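Local coordinates for protein xyloglucan-specific endo-beta-1,4-glucanase (Uncultured bacterium, PDB 4W85) that probably hydrolyses internal beta-1,4-glucosidic bonds of xyloglucan, as a plant cell wall-degrading endoglucanase of glycoside hydrolase family 5, at residues 20-25 and 58-63. The protein carries 1 engineered substitution. Residues are numbered along the deposited sequence; the frame is centred on the assembly and turned at random.
Sequences NTLDAT and IRIPVT. With BGC (beta-D-glucopyranose), chain C.
With chi1 at -56°, Thr63 sets OG1 beside its own backbone N, and both donors face the turn at Leu22 and Asp23. Thr63 OG1 donates to Asp23 O at a short 2.5 Å. Thr63 N meets Leu22 O at 3.0 Å in a nearly straight bond, from above the carbonyl plane. Threonine suits this place: OG1 also accepts the N-H of His104, and its methyl meets that of Thr25.

Asp23 takes chi1 46°, with CG between its backbone N and carbonyl carbon, which folds the carboxylate back over the start of its own loop. Asp23 OD1 receives Thr21 N at 2.7 Å from above the carboxylate plane, and OD2 takes Asn20 N on its syn lone pair. One flank of the carboxylate rests against CB and CG of Pro61, whose compact, puckered ring offers an apolar surface. Ala24 N closes the type I turn on Thr21 O.

Leu22 runs alongside Ile60 and Val62: Leu22 CD1 lies 3.9 Å from Ile60 CG2, and its CB meets CG2 of Val62. A branched apolar chain suits this place between them and Trp80 of helix 78-93. A water accepts from Leu22 N and donates to Pro61 O.

The loop after strand 15-18 is thus tied to the loop that follows strand 57-60, at the C-terminal end of the strands of a TIM barrel, where Asn20 borders the glucose and Arg59 pairs with Glu145 and Glu271, an arrangement consistent with a family 5 active-site cleft.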
loop_
_atom_site.group_PDB
_atom_site.type_symbol
_atom_site.label_atom_id
_atom_site.label_comp_id
_atom_site.label_asym_id
_atom_site.label_seq_id
_atom_site.Cartn_x
_atom_site.Cartn_y
_atom_site.Cartn_z
ATOM N N ASN A 20 9.998 4.336 1.380
ATOM C CA ASN A 20 11.253 4.395 2.106
ATOM C C ASN A 20 11.382 5.763 2.835
ATOM O O ASN A 20 12.438 6.410 2.816
ATOM C CB ASN A 20 12.460 4.198 1.133
ATOM C CG ASN A 20 12.707 2.742 0.761
ATOM O OD1 ASN A 20 11.881 1.847 0.958
ATOM N ND2 ASN A 20 13.898 2.497 0.237
ATOM N N THR A 21 10.292 6.193 3.455
ATOM C CA THR A 21 10.249 7.534 4.101
ATOM C C THR A 21 9.712 7.301 5.519
ATOM O O THR A 21 10.494 6.878 6.375
ATOM C CB THR A 21 9.444 8.424 3.223
ATOM O OG1 THR A 21 10.016 8.392 1.906
ATOM C CG2 THR A 21 9.344 9.887 3.761
ATOM N N LEU A 22 8.411 7.496 5.772
ATOM C CA LEU A 22 7.864 7.226 7.099
ATOM C C LEU A 22 7.836 5.743 7.433
ATOM O O LEU A 22 7.675 5.384 8.629
ATOM C CB LEU A 22 6.506 7.905 7.327
ATOM C CG LEU A 22 6.489 9.399 7.090
ATOM C CD1 LEU A 22 5.090 9.963 7.149
ATOM C CD2 LEU A 22 7.357 10.128 8.121
ATOM N N ASP A 23 8.003 4.907 6.407
ATOM C CA ASP A 23 8.123 3.495 6.559
ATOM C C ASP A 23 9.519 3.023 6.931
ATOM O O ASP A 23 9.688 1.869 7.389
ATOM C CB ASP A 23 7.660 2.752 5.314
ATOM C CG ASP A 23 8.216 3.343 4.008
ATOM O OD1 ASP A 23 8.176 4.578 3.855
ATOM O OD2 ASP A 23 8.664 2.515 3.139
ATOM N N ALA A 24 10.515 3.887 6.785
ATOM C CA ALA A 24 11.854 3.519 7.204
ATOM C C ALA A 24 12.005 3.271 8.680
ATOM O O ALA A 24 11.392 3.935 9.523
ATOM C CB ALA A 24 12.877 4.532 6.688
ATOM N N THR A 25 12.947 2.394 9.018
ATOM C CA THR A 25 13.018 1.825 10.377
ATOM C C THR A 25 14.285 2.206 11.174
ATOM O O THR A 25 14.449 1.743 12.296
ATOM C CB THR A 25 12.885 0.315 10.345
ATOM O OG1 THR A 25 14.027 -0.272 9.681
ATOM C CG2 THR A 25 11.630 -0.100 9.654
ATOM N N ILE A 58 -2.211 9.412 -3.024
ATOM C CA ILE A 58 -0.900 9.171 -2.399
ATOM C C ILE A 58 -1.130 8.157 -1.273
ATOM O O ILE A 58 -2.092 8.293 -0.433
ATOM C CB ILE A 58 -0.221 10.453 -1.959
ATOM C CG1 ILE A 58 1.108 10.170 -1.229
ATOM C CG2 ILE A 58 -1.073 11.315 -1.029
ATOM C CD1 ILE A 58 2.017 11.364 -1.103
ATOM N N ARG A 59 -0.308 7.102 -1.301
ATOM C CA ARG A 59 -0.088 6.228 -0.176
ATOM C C ARG A 59 1.134 6.661 0.631
ATOM O O ARG A 59 2.211 6.864 0.116
ATOM C CB ARG A 59 0.006 4.785 -0.686
ATOM C CG ARG A 59 -0.039 3.710 0.374
ATOM C CD ARG A 59 -0.301 2.390 -0.285
ATOM N NE ARG A 59 -0.301 1.183 0.548
ATOM C CZ ARG A 59 0.750 0.340 0.731
ATOM N NH1 ARG A 59 1.952 0.618 0.289
ATOM N NH2 ARG A 59 0.579 -0.814 1.332
ATOM N N ILE A 60 0.917 6.788 1.923
ATOM C CA ILE A 60 1.875 7.207 2.932
ATOM C C ILE A 60 2.140 6.010 3.812
ATOM O O ILE A 60 1.420 5.751 4.800
ATOM C CB ILE A 60 1.265 8.361 3.738
ATOM C CG1 ILE A 60 1.046 9.523 2.776
ATOM C CG2 ILE A 60 2.222 8.844 4.805
ATOM C CD1 ILE A 60 0.182 10.654 3.374
ATOM N N PRO A 61 3.145 5.203 3.423
ATOM C CA PRO A 61 3.474 4.056 4.235
ATOM C C PRO A 61 4.163 4.510 5.487
ATOM O O PRO A 61 5.053 5.351 5.426
ATOM C CB PRO A 61 4.432 3.229 3.351
ATOM C CG PRO A 61 4.884 4.131 2.258
ATOM C CD PRO A 61 3.875 5.247 2.140
ATOM N N VAL A 62 3.748 3.953 6.630
ATOM C CA VAL A 62 4.318 4.350 7.900
ATOM C C VAL A 62 4.651 3.183 8.778
ATOM O O VAL A 62 3.794 2.333 8.995
ATOM C CB VAL A 62 3.335 5.250 8.738
ATOM C CG1 VAL A 62 4.035 5.718 9.978
ATOM C CG2 VAL A 62 2.969 6.463 7.953
ATOM N N THR A 63 5.889 3.135 9.304
ATOM C CA THR A 63 6.203 2.090 10.220
ATOM C C THR A 63 6.163 2.689 11.636
ATOM O O THR A 63 6.940 3.587 11.966
ATOM C CB THR A 63 7.608 1.438 9.981
ATOM O OG1 THR A 63 7.712 0.942 8.629
ATOM C CG2 THR A 63 7.796 0.270 10.934
HETATM C C2 BGC C . 16.536 -1.387 2.710
HETATM C C3 BGC C . 17.255 -0.274 3.427
HETATM C C4 BGC C . 18.023 0.572 2.447
HETATM C C5 BGC C . 17.081 1.200 1.436
HETATM C C6 BGC C . 17.873 2.220 0.584
HETATM C C1 BGC C . 15.558 -0.713 1.708
HETATM O O1 BGC C . 14.619 -1.618 1.076
HETATM O O2 BGC C . 15.983 -2.131 3.765
HETATM O O3 BGC C . 18.223 -0.772 4.275
HETATM O O4 BGC C . 18.666 1.556 3.199
HETATM O O5 BGC C . 16.335 0.101 0.759
HETATM O O6 BGC C . 19.081 1.707 0.026
HETATM O O HOH W 1 6.128 7.384 3.980
HETATM O O HOH W 2 9.435 4.630 11.340
#